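Local atomic coordinates of glycosyl hydrolase (Streptomyces cattleya, PDB entry 7LR8), a protein that is a family 5 glycoside hydrolase that probably cleaves the Man-beta-1,4-GlcNAc disaccharide released from the core of N-glycans. Residues Ser13-Phe27 / Leu293-His307. The protein carries 1 engineered substitution. Sequence-based numbering, arbitrary orientation.
Sequences SPRFGVNYTPSNGWF and LDCPEVWGVTWWCSH. With BMA (beta-D-mannopyranose), chain D; SO4 (sulfate ion), chain J.
Leu-293 sets CD1 at the ring edge of Phe-16, 3.8 Å from CZ, just before strand 298-304, the last of the (beta/alpha)8 barrel, pairs in parallel with strand 15-19, the first, and so closes the barrel. Trp-299 takes the N-H of Arg-15 on its carbonyl and offers one ring face to Arg-15 CD, a CH-pi contact 4.1 Å from the centroid of the six-membered ring; the guanidinium continues to salt bridges with Asp-51 and Asp-90. The ladder then runs through Val-301 N to Arg-15 O, Gly-17 N to Val-301 O and Trp-303 N to Gly-17 O. Thr-302 lays CG2 on the Val-18 carbonyl carbon, 3.4 Å away, while its OG1 hydrogen-bonds His-52 and Trp-265. Asn-19 grips Trp-303 O twice from one face, nearly straight through N (169°) and from above the carbonyl plane through ND2, while OD1 hydrogen-bonds Arg-54. In Trp-304, chi1 of -173° swings CG anti to the backbone N and carries one indole face to the mannose, CH2 3.9 Å from BMA C3; Cys-305 CB lies over the other face, and CE3 comes 3.4 Å from Asn-19 CB. With an alanine in place of Trp-304, the sugar would probably lose its aromatic platform and a gap would open beside Asn-19. After the cis peptide between Trp-304 and Cys-305, Ser-306 N hydrogen-bonds Asn-19 O and its OG accepts Thr-21 N. Finally, His-307 O receives Thr-21 OG1 on a lone pair, at 2.7 Å.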
ATOM      1  N   SER B  13     -22.557 -31.209 -12.230  1.00 59.95           N
ATOM      2  CA  SER B  13     -21.378 -31.989 -11.887  1.00 49.24           C
ATOM      3  C   SER B  13     -20.258 -31.083 -11.388  1.00 35.79           C
ATOM      4  O   SER B  13     -20.242 -29.885 -11.678  1.00 34.45           O
ATOM      5  CB  SER B  13     -20.915 -32.783 -13.108  1.00 62.47           C
ATOM      6  OG  SER B  13     -20.353 -31.930 -14.090  1.00 69.80           O
ATOM      7  N   PRO B  14     -19.293 -31.624 -10.633  1.00 30.33           N
ATOM      8  CA  PRO B  14     -18.229 -30.773 -10.089  1.00 28.77           C
ATOM      9  C   PRO B  14     -17.270 -30.287 -11.167  1.00 27.27           C
ATOM     10  O   PRO B  14     -16.926 -31.025 -12.098  1.00 32.86           O
ATOM     11  CB  PRO B  14     -17.516 -31.700  -9.095  1.00 34.54           C
ATOM     12  CG  PRO B  14     -17.715 -33.028  -9.660  1.00 37.54           C
ATOM     13  CD  PRO B  14     -19.134 -33.014 -10.180  1.00 36.37           C
ATOM     14  N   ARG B  15     -16.839 -29.039 -11.018  1.00 25.92           N
ATOM     15  CA  ARG B  15     -15.852 -28.410 -11.879  1.00 23.97           C
ATOM     16  C   ARG B  15     -14.475 -28.456 -11.224  1.00 27.98           C
ATOM     17  O   ARG B  15     -14.342 -28.604 -10.008  1.00 30.16           O
ATOM     18  CB  ARG B  15     -16.255 -26.973 -12.190  1.00 30.57           C
ATOM     19  CG  ARG B  15     -17.710 -26.874 -12.630  1.00 35.59           C
ATOM     20  CD  ARG B  15     -17.987 -25.542 -13.251  1.00 38.32           C
ATOM     21  NE  ARG B  15     -16.878 -25.150 -14.109  1.00 41.57           N
ATOM     22  CZ  ARG B  15     -16.954 -24.215 -15.047  1.00 38.01           C
ATOM     23  NH1 ARG B  15     -18.101 -23.569 -15.257  1.00 36.44           N
ATOM     24  NH2 ARG B  15     -15.883 -23.933 -15.775  1.00 29.48           N
ATOM     25  N   PHE B  16     -13.445 -28.333 -12.056  1.00 22.52           N
ATOM     26  CA  PHE B  16     -12.063 -28.440 -11.608  1.00 21.25           C
ATOM     27  C   PHE B  16     -11.273 -27.250 -12.128  1.00 20.22           C
ATOM     28  O   PHE B  16     -11.335 -26.930 -13.317  1.00 24.41           O
ATOM     29  CB  PHE B  16     -11.454 -29.770 -12.087  1.00 21.85           C
ATOM     30  CG  PHE B  16     -12.167 -30.986 -11.555  1.00 24.29           C
ATOM     31  CD1 PHE B  16     -11.853 -31.486 -10.301  1.00 25.20           C
ATOM     32  CD2 PHE B  16     -13.167 -31.616 -12.294  1.00 23.95           C
ATOM     33  CE1 PHE B  16     -12.507 -32.603  -9.794  1.00 31.44           C
ATOM     34  CE2 PHE B  16     -13.827 -32.722 -11.791  1.00 30.24           C
ATOM     35  CZ  PHE B  16     -13.491 -33.220 -10.536  1.00 32.79           C
ATOM     36  N   GLY B  17     -10.531 -26.593 -11.244  1.00 19.81           N
ATOM     37  CA  GLY B  17      -9.807 -25.412 -11.648  1.00 18.58           C
ATOM     38  C   GLY B  17      -8.668 -25.117 -10.706  1.00 18.15           C
ATOM     39  O   GLY B  17      -8.356 -25.911  -9.815  1.00 18.97           O
ATOM     40  N   VAL B  18      -8.017 -23.977 -10.940  1.00 19.73           N
ATOM     41  CA  VAL B  18      -6.887 -23.562 -10.114  1.00 19.12           C
ATOM     42  C   VAL B  18      -7.009 -22.087  -9.783  1.00 20.65           C
ATOM     43  O   VAL B  18      -7.589 -21.299 -10.537  1.00 18.44           O
ATOM     44  CB  VAL B  18      -5.517 -23.827 -10.777  1.00 21.08           C
ATOM     45  CG1 VAL B  18      -5.275 -25.312 -10.919  1.00 21.05           C
ATOM     46  CG2 VAL B  18      -5.426 -23.140 -12.130  1.00 20.98           C
ATOM     47  N   ASN B  19      -6.464 -21.723  -8.625  1.00 18.95           N
ATOM     48  CA  ASN B  19      -6.181 -20.329  -8.312  1.00 18.62           C
ATOM     49  C   ASN B  19      -4.923 -19.916  -9.058  1.00 17.33           C
ATOM     50  O   ASN B  19      -3.865 -20.520  -8.859  1.00 17.03           O
ATOM     51  CB  ASN B  19      -6.010 -20.162  -6.805  1.00 16.39           C
ATOM     52  CG  ASN B  19      -7.295 -20.417  -6.063  1.00 18.65           C
ATOM     53  OD1 ASN B  19      -8.131 -19.532  -5.959  1.00 19.14           O
ATOM     54  ND2 ASN B  19      -7.482 -21.643  -5.579  1.00 17.46           N
ATOM     55  N   TYR B  20      -5.028 -18.884  -9.901  1.00 17.22           N
ATOM     56  CA  TYR B  20      -3.965 -18.544 -10.842  1.00 19.45           C
ATOM     57  C   TYR B  20      -2.952 -17.617 -10.174  1.00 17.76           C
ATOM     58  O   TYR B  20      -3.270 -16.462  -9.856  1.00 18.56           O
ATOM     59  CB  TYR B  20      -4.550 -17.914 -12.105  1.00 18.03           C
ATOM     60  CG  TYR B  20      -3.502 -17.382 -13.059  1.00 16.13           C
ATOM     61  CD1 TYR B  20      -2.325 -18.103 -13.311  1.00 18.28           C
ATOM     62  CD2 TYR B  20      -3.684 -16.162 -13.709  1.00 17.70           C
ATOM     63  CE1 TYR B  20      -1.354 -17.604 -14.168  1.00 20.37           C
ATOM     64  CE2 TYR B  20      -2.724 -15.656 -14.570  1.00 19.38           C
ATOM     65  CZ  TYR B  20      -1.561 -16.383 -14.794  1.00 17.85           C
ATOM     66  OH  TYR B  20      -0.609 -15.877 -15.655  1.00 20.22           O
ATOM     67  N   THR B  21      -1.733 -18.136  -9.949  1.00 17.98           N
ATOM     68  CA  THR B  21      -0.600 -17.340  -9.483  1.00 17.67           C
ATOM     69  C   THR B  21       0.354 -17.108 -10.652  1.00 24.38           C
ATOM     70  O   THR B  21       1.081 -18.031 -11.050  1.00 19.41           O
ATOM     71  CB  THR B  21       0.132 -18.040  -8.331  1.00 20.61           C
ATOM     72  OG1 THR B  21       0.250 -19.440  -8.609  1.00 20.68           O
ATOM     73  CG2 THR B  21      -0.610 -17.867  -7.006  1.00 19.29           C
ATOM     74  N   PRO B  22       0.400 -15.913 -11.237  1.00 18.26           N
ATOM     75  CA  PRO B  22       1.264 -15.699 -12.412  1.00 22.14           C
ATOM     76  C   PRO B  22       2.720 -16.032 -12.128  1.00 22.65           C
ATOM     77  O   PRO B  22       3.297 -15.595 -11.129  1.00 20.17           O
ATOM     78  CB  PRO B  22       1.076 -14.208 -12.715  1.00 18.68           C
ATOM     79  CG  PRO B  22      -0.308 -13.912 -12.201  1.00 21.41           C
ATOM     80  CD  PRO B  22      -0.428 -14.729 -10.940  1.00 16.74           C
ATOM     81  N   SER B  23       3.318 -16.823 -13.020  1.00 19.36           N
ATOM     82  CA  SER B  23       4.669 -17.310 -12.759  1.00 23.86           C
ATOM     83  C   SER B  23       5.700 -16.191 -12.846  1.00 28.14           C
ATOM     84  O   SER B  23       6.683 -16.189 -12.091  1.00 28.08           O
ATOM     85  CB  SER B  23       5.015 -18.437 -13.733  1.00 26.53           C
ATOM     86  OG  SER B  23       5.174 -17.949 -15.056  1.00 23.18           O
ATOM     87  N   ASN B  24       5.494 -15.237 -13.744  1.00 19.46           N
ATOM     88  CA  ASN B  24       6.402 -14.103 -13.913  1.00 27.34           C
ATOM     89  C   ASN B  24       5.800 -12.887 -13.219  1.00 26.85           C
ATOM     90  O   ASN B  24       4.872 -12.258 -13.738  1.00 25.31           O
ATOM     91  CB  ASN B  24       6.646 -13.836 -15.392  1.00 33.16           C
ATOM     92  CG  ASN B  24       7.902 -13.034 -15.637  1.00 46.72           C
ATOM     93  OD1 ASN B  24       8.383 -12.317 -14.756  1.00 46.28           O
ATOM     94  ND2 ASN B  24       8.460 -13.169 -16.836  1.00 51.69           N
ATOM     95  N   GLY B  25       6.338 -12.536 -12.049  1.00 22.29           N
ATOM     96  CA  GLY B  25       5.876 -11.362 -11.334  1.00 22.54           C
ATOM     97  C   GLY B  25       4.867 -11.617 -10.235  1.00 24.65           C
ATOM     98  O   GLY B  25       4.574 -10.685  -9.467  1.00 22.78           O
ATOM     99  N   TRP B  26       4.315 -12.827 -10.141  1.00 20.19           N
ATOM    100  CA  TRP B  26       3.280 -13.114  -9.136  1.00 17.69           C
ATOM    101  C   TRP B  26       2.142 -12.112  -9.364  1.00 20.23           C
ATOM    102  O   TRP B  26       1.925 -11.642 -10.488  1.00 17.55           O
ATOM    103  CB  TRP B  26       3.903 -13.090  -7.735  1.00 17.78           C
ATOM    104  CG  TRP B  26       3.034 -13.610  -6.610  1.00 18.13           C
ATOM    105  CD1 TRP B  26       2.594 -14.894  -6.435  1.00 21.86           C
ATOM    106  CD2 TRP B  26       2.561 -12.868  -5.475  1.00 17.85           C
ATOM    107  NE1 TRP B  26       1.853 -14.993  -5.284  1.00 17.79           N
ATOM    108  CE2 TRP B  26       1.811 -13.761  -4.677  1.00 19.47           C
ATOM    109  CE3 TRP B  26       2.670 -11.526  -5.075  1.00 18.36           C
ATOM    110  CZ2 TRP B  26       1.189 -13.364  -3.494  1.00 17.19           C
ATOM    111  CZ3 TRP B  26       2.046 -11.126  -3.894  1.00 22.69           C
ATOM    112  CH2 TRP B  26       1.312 -12.044  -3.119  1.00 21.44           C
ATOM    113  N   PHE B  27       1.395 -11.761  -8.324  1.00 18.21           N
ATOM    114  CA  PHE B  27       0.310 -10.806  -8.537  1.00 18.08           C
ATOM    115  C   PHE B  27       0.800  -9.400  -8.838  1.00 21.79           C
ATOM    116  O   PHE B  27      -0.015  -8.555  -9.238  1.00 18.21           O
ATOM    117  CB  PHE B  27      -0.608 -10.806  -7.328  1.00 17.52           C
ATOM    118  CG  PHE B  27      -1.221 -12.145  -7.064  1.00 17.88           C
ATOM    119  CD1 PHE B  27      -2.018 -12.756  -8.025  1.00 17.63           C
ATOM    120  CD2 PHE B  27      -0.993 -12.795  -5.870  1.00 18.68           C
ATOM    121  CE1 PHE B  27      -2.573 -14.004  -7.790  1.00 20.44           C
ATOM    122  CE2 PHE B  27      -1.552 -14.042  -5.624  1.00 21.89           C
ATOM    123  CZ  PHE B  27      -2.350 -14.640  -6.592  1.00 19.52           C
ATOM    124  N   LEU B 293     -14.840 -35.357  -3.554  1.00 23.78           N
ATOM    125  CA  LEU B 293     -15.746 -35.809  -4.603  1.00 22.26           C
ATOM    126  C   LEU B 293     -16.713 -36.892  -4.127  1.00 26.39           C
ATOM    127  O   LEU B 293     -17.627 -37.253  -4.877  1.00 29.85           O
ATOM    128  CB  LEU B 293     -14.941 -36.306  -5.812  1.00 29.39           C
ATOM    129  CG  LEU B 293     -14.145 -35.248  -6.592  1.00 30.10           C
ATOM    130  CD1 LEU B 293     -13.482 -35.881  -7.810  1.00 35.09           C
ATOM    131  CD2 LEU B 293     -15.015 -34.079  -7.010  1.00 34.86           C
ATOM    132  N   ASP B 294     -16.542 -37.414  -2.912  1.00 26.03           N
ATOM    133  CA  ASP B 294     -17.549 -38.250  -2.268  1.00 27.16           C
ATOM    134  C   ASP B 294     -18.630 -37.422  -1.559  1.00 24.33           C
ATOM    135  O   ASP B 294     -19.463 -37.985  -0.843  1.00 32.65           O
ATOM    136  CB  ASP B 294     -16.872 -39.206  -1.278  1.00 26.47           C
ATOM    137  CG  ASP B 294     -17.762 -40.360  -0.864  1.00 27.04           C
ATOM    138  OD1 ASP B 294     -18.427 -40.962  -1.743  1.00 29.11           O
ATOM    139  OD2 ASP B 294     -17.780 -40.672   0.351  1.00 30.50           O
ATOM    140  N   CYS B 295     -18.614 -36.107  -1.731  1.00 23.80           N
ATOM    141  CA  CYS B 295     -19.610 -35.196  -1.186  1.00 24.52           C
ATOM    142  C   CYS B 295     -20.497 -34.699  -2.309  1.00 24.48           C
ATOM    143  O   CYS B 295     -19.968 -34.253  -3.335  1.00 25.44           O
ATOM    144  CB  CYS B 295     -18.940 -33.999  -0.513  1.00 25.81           C
ATOM    145  SG  CYS B 295     -17.950 -34.411   0.918  1.00 25.19           S
ATOM    146  N   PRO B 296     -21.821 -34.769  -2.177  1.00 25.17           N
ATOM    147  CA  PRO B 296     -22.690 -34.269  -3.245  1.00 25.73           C
ATOM    148  C   PRO B 296     -22.743 -32.750  -3.244  1.00 25.11           C
ATOM    149  O   PRO B 296     -22.387 -32.085  -2.266  1.00 25.47           O
ATOM    150  CB  PRO B 296     -24.063 -34.865  -2.907  1.00 29.95           C
ATOM    151  CG  PRO B 296     -23.856 -35.771  -1.729  1.00 31.88           C
ATOM    152  CD  PRO B 296     -22.594 -35.329  -1.062  1.00 29.48           C
ATOM    153  N   GLU B 297     -23.223 -32.203  -4.364  1.00 24.93           N
ATOM    154  CA  GLU B 297     -23.452 -30.759  -4.513  1.00 25.24           C
ATOM    155  C   GLU B 297     -22.173 -29.952  -4.314  1.00 26.02           C
ATOM    156  O   GLU B 297     -22.209 -28.823  -3.824  1.00 29.52           O
ATOM    157  CB  GLU B 297     -24.541 -30.258  -3.556  1.00 26.87           C
ATOM    158  CG  GLU B 297     -25.965 -30.547  -4.029  1.00 32.64           C
ATOM    159  CD  GLU B 297     -26.438 -31.955  -3.704  1.00 43.31           C
ATOM    160  OE1 GLU B 297     -26.118 -32.462  -2.612  1.00 43.80           O
ATOM    161  OE2 GLU B 297     -27.147 -32.550  -4.544  1.00 42.84           O
ATOM    162  N   VAL B 298     -21.032 -30.516  -4.690  1.00 24.70           N
ATOM    163  CA  VAL B 298     -19.790 -29.750  -4.727  1.00 22.31           C
ATOM    164  C   VAL B 298     -19.779 -28.995  -6.047  1.00 24.43           C
ATOM    165  O   VAL B 298     -19.818 -29.612  -7.122  1.00 26.40           O
ATOM    166  CB  VAL B 298     -18.564 -30.668  -4.610  1.00 23.36           C
ATOM    167  CG1 VAL B 298     -17.299 -29.876  -4.920  1.00 25.09           C
ATOM    168  CG2 VAL B 298     -18.489 -31.328  -3.228  1.00 25.87           C
ATOM    169  N   TRP B 299     -19.765 -27.663  -5.974  1.00 22.81           N
ATOM    170  CA  TRP B 299     -19.725 -26.871  -7.198  1.00 22.10           C
ATOM    171  C   TRP B 299     -18.447 -27.145  -7.976  1.00 25.93           C
ATOM    172  O   TRP B 299     -18.473 -27.300  -9.203  1.00 25.68           O
ATOM    173  CB  TRP B 299     -19.836 -25.379  -6.874  1.00 23.77           C
ATOM    174  CG  TRP B 299     -19.959 -24.518  -8.097  1.00 25.13           C
ATOM    175  CD1 TRP B 299     -21.111 -24.084  -8.675  1.00 28.07           C
ATOM    176  CD2 TRP B 299     -18.886 -23.978  -8.887  1.00 26.09           C
ATOM    177  NE1 TRP B 299     -20.832 -23.306  -9.772  1.00 30.76           N
ATOM    178  CE2 TRP B 299     -19.473 -23.231  -9.929  1.00 28.59           C
ATOM    179  CE3 TRP B 299     -17.492 -24.059  -8.818  1.00 25.71           C
ATOM    180  CZ2 TRP B 299     -18.711 -22.574 -10.894  1.00 29.14           C
ATOM    181  CZ3 TRP B 299     -16.741 -23.398  -9.773  1.00 28.38           C
ATOM    182  CH2 TRP B 299     -17.350 -22.666 -10.794  1.00 27.12           C
ATOM    183  N   GLY B 300     -17.319 -27.194  -7.282  1.00 24.10           N
ATOM    184  CA  GLY B 300     -16.051 -27.418  -7.937  1.00 24.68           C
ATOM    185  C   GLY B 300     -14.942 -27.500  -6.914  1.00 23.71           C
ATOM    186  O   GLY B 300     -15.142 -27.226  -5.725  1.00 21.73           O
ATOM    187  N   VAL B 301     -13.767 -27.900  -7.405  1.00 19.69           N
ATOM    188  CA  VAL B 301     -12.530 -27.985  -6.633  1.00 21.74           C
ATOM    189  C   VAL B 301     -11.512 -27.087  -7.314  1.00 26.05           C
ATOM    190  O   VAL B 301     -11.212 -27.273  -8.501  1.00 24.98           O
ATOM    191  CB  VAL B 301     -11.997 -29.423  -6.560  1.00 22.05           C
ATOM    192  CG1 VAL B 301     -10.667 -29.446  -5.810  1.00 23.94           C
ATOM    193  CG2 VAL B 301     -13.018 -30.351  -5.918  1.00 23.62           C
ATOM    194  N   THR B 302     -10.975 -26.119  -6.572  1.00 20.65           N
ATOM    195  CA  THR B 302     -10.064 -25.139  -7.146  1.00 21.01           C
ATOM    196  C   THR B 302      -8.775 -25.172  -6.336  1.00 20.18           C
ATOM    197  O   THR B 302      -8.746 -24.723  -5.186  1.00 22.72           O
ATOM    198  CB  THR B 302     -10.704 -23.748  -7.170  1.00 20.61           C
ATOM    199  OG1 THR B 302     -12.022 -23.847  -7.747  1.00 22.70           O
ATOM    200  CG2 THR B 302      -9.872 -22.789  -8.002  1.00 24.24           C
ATOM    201  N   TRP B 303      -7.725 -25.756  -6.914  1.00 18.99           N
ATOM    202  CA  TRP B 303      -6.478 -25.967  -6.203  1.00 17.87           C
ATOM    203  C   TRP B 303      -5.708 -24.662  -6.056  1.00 20.90           C
ATOM    204  O   TRP B 303      -5.660 -23.845  -6.979  1.00 21.23           O
ATOM    205  CB  TRP B 303      -5.608 -27.006  -6.931  1.00 20.46           C
ATOM    206  CG  TRP B 303      -4.589 -27.572  -6.014  1.00 22.42           C
ATOM    207  CD1 TRP B 303      -3.322 -27.106  -5.798  1.00 20.50           C
ATOM    208  CD2 TRP B 303      -4.762 -28.687  -5.134  1.00 21.08           C
ATOM    209  NE1 TRP B 303      -2.691 -27.881  -4.847  1.00 21.35           N
ATOM    210  CE2 TRP B 303      -3.563 -28.850  -4.420  1.00 22.35           C
ATOM    211  CE3 TRP B 303      -5.824 -29.566  -4.879  1.00 24.55           C
ATOM    212  CZ2 TRP B 303      -3.394 -29.852  -3.474  1.00 26.51           C
ATOM    213  CZ3 TRP B 303      -5.650 -30.557  -3.932  1.00 24.44           C
ATOM    214  CH2 TRP B 303      -4.454 -30.690  -3.247  1.00 26.06           C
ATOM    215  N   TRP B 304      -5.129 -24.454  -4.870  1.00 20.83           N
ATOM    216  CA  TRP B 304      -4.176 -23.369  -4.641  1.00 19.58           C
ATOM    217  C   TRP B 304      -2.791 -23.990  -4.638  1.00 19.37           C
ATOM    218  O   TRP B 304      -2.440 -24.693  -3.690  1.00 20.30           O
ATOM    219  CB  TRP B 304      -4.412 -22.662  -3.309  1.00 21.53           C
ATOM    220  CG  TRP B 304      -3.526 -21.453  -3.197  1.00 19.64           C
ATOM    221  CD1 TRP B 304      -2.178 -21.432  -2.962  1.00 20.91           C
ATOM    222  CD2 TRP B 304      -3.922 -20.083  -3.374  1.00 19.63           C
ATOM    223  NE1 TRP B 304      -1.714 -20.137  -2.982  1.00 19.14           N
ATOM    224  CE2 TRP B 304      -2.768 -19.291  -3.225  1.00 19.46           C
ATOM    225  CE3 TRP B 304      -5.145 -19.452  -3.628  1.00 16.92           C
ATOM    226  CZ2 TRP B 304      -2.801 -17.909  -3.344  1.00 21.10           C
ATOM    227  CZ3 TRP B 304      -5.171 -18.082  -3.739  1.00 20.03           C
ATOM    228  CH2 TRP B 304      -4.015 -17.322  -3.593  1.00 22.34           C
ATOM    229  N   CYS B 305      -1.981 -23.703  -5.659  1.00 19.66           N
ATOM    230  CA  CYS B 305      -2.253 -22.732  -6.708  1.00 21.15           C
ATOM    231  C   CYS B 305      -1.667 -23.270  -8.013  1.00 18.02           C
ATOM    232  O   CYS B 305      -1.118 -24.378  -8.042  1.00 18.42           O
ATOM    233  CB  CYS B 305      -1.640 -21.377  -6.361  1.00 21.27           C
ATOM    234  SG  CYS B 305       0.097 -21.493  -5.837  1.00 20.47           S
ATOM    235  N   SER B 306      -1.774 -22.490  -9.087  1.00 21.21           N
ATOM    236  CA  SER B 306      -1.317 -22.983 -10.384  1.00 20.60           C
ATOM    237  C   SER B 306       0.205 -23.108 -10.415  1.00 18.26           C
ATOM    238  O   SER B 306       0.745 -24.154 -10.813  1.00 20.12           O
ATOM    239  CB  SER B 306      -1.827 -22.064 -11.497  1.00 22.37           C
ATOM    240  OG  SER B 306      -1.268 -20.765 -11.408  1.00 18.26           O
ATOM    241  N   HIS B 307       0.913 -22.066  -9.963  1.00 21.51           N
ATOM    242  CA  HIS B 307       2.354 -21.971 -10.137  1.00 21.43           C
ATOM    243  C   HIS B 307       3.046 -21.617  -8.832  1.00 21.44           C
ATOM    244  O   HIS B 307       2.550 -20.805  -8.044  1.00 20.03           O
ATOM    245  CB  HIS B 307       2.702 -20.936 -11.205  1.00 19.25           C
ATOM    246  CG  HIS B 307       2.281 -21.336 -12.584  1.00 19.99           C
ATOM    247  ND1 HIS B 307       1.009 -21.113 -13.070  1.00 19.83           N
ATOM    248  CD2 HIS B 307       2.953 -21.980 -13.568  1.00 21.09           C
ATOM    249  CE1 HIS B 307       0.924 -21.584 -14.302  1.00 20.76           C
ATOM    250  NE2 HIS B 307       2.086 -22.123 -14.625  1.00 22.34           N
TER
HETATM  251  C1  BMA D   2      -5.131 -18.462   1.792  1.00 29.52           C
HETATM  252  C2  BMA D   2      -5.040 -17.791   0.384  1.00 34.24           C
HETATM  253  C3  BMA D   2      -3.704 -17.086   0.265  1.00 23.19           C
HETATM  254  C4  BMA D   2      -2.530 -18.036   0.761  1.00 19.39           C
HETATM  255  C5  BMA D   2      -3.041 -19.483   1.014  1.00 24.61           C
HETATM  256  C6  BMA D   2      -1.986 -20.403   1.586  1.00 17.73           C
HETATM  257  O2  BMA D   2      -6.084 -16.851   0.179  1.00 26.54           O
HETATM  258  O3  BMA D   2      -3.735 -15.808   0.949  1.00 29.37           O
HETATM  259  O4  BMA D   2      -1.538 -18.054  -0.227  1.00 21.43           O
HETATM  260  O5  BMA D   2      -4.101 -19.459   1.987  1.00 27.47           O
HETATM  261  O6  BMA D   2      -1.577 -19.851   2.861  1.00 27.13           O
HETATM  262  S   SO4 J 605       7.981 -15.975 -19.628  1.00 91.42           S
HETATM  263  O1  SO4 J 605       8.435 -14.653 -20.054  1.00 92.29           O
HETATM  264  O2  SO4 J 605       6.991 -16.471 -20.579  1.00 92.00           O
HETATM  265  O3  SO4 J 605       9.118 -16.892 -19.583  1.00 91.02           O
HETATM  266  O4  SO4 J 605       7.385 -15.879 -18.298  1.00 91.40           O
HETATM  267  O   HOH W   1     -20.762 -27.197 -10.804  1.00 28.88           O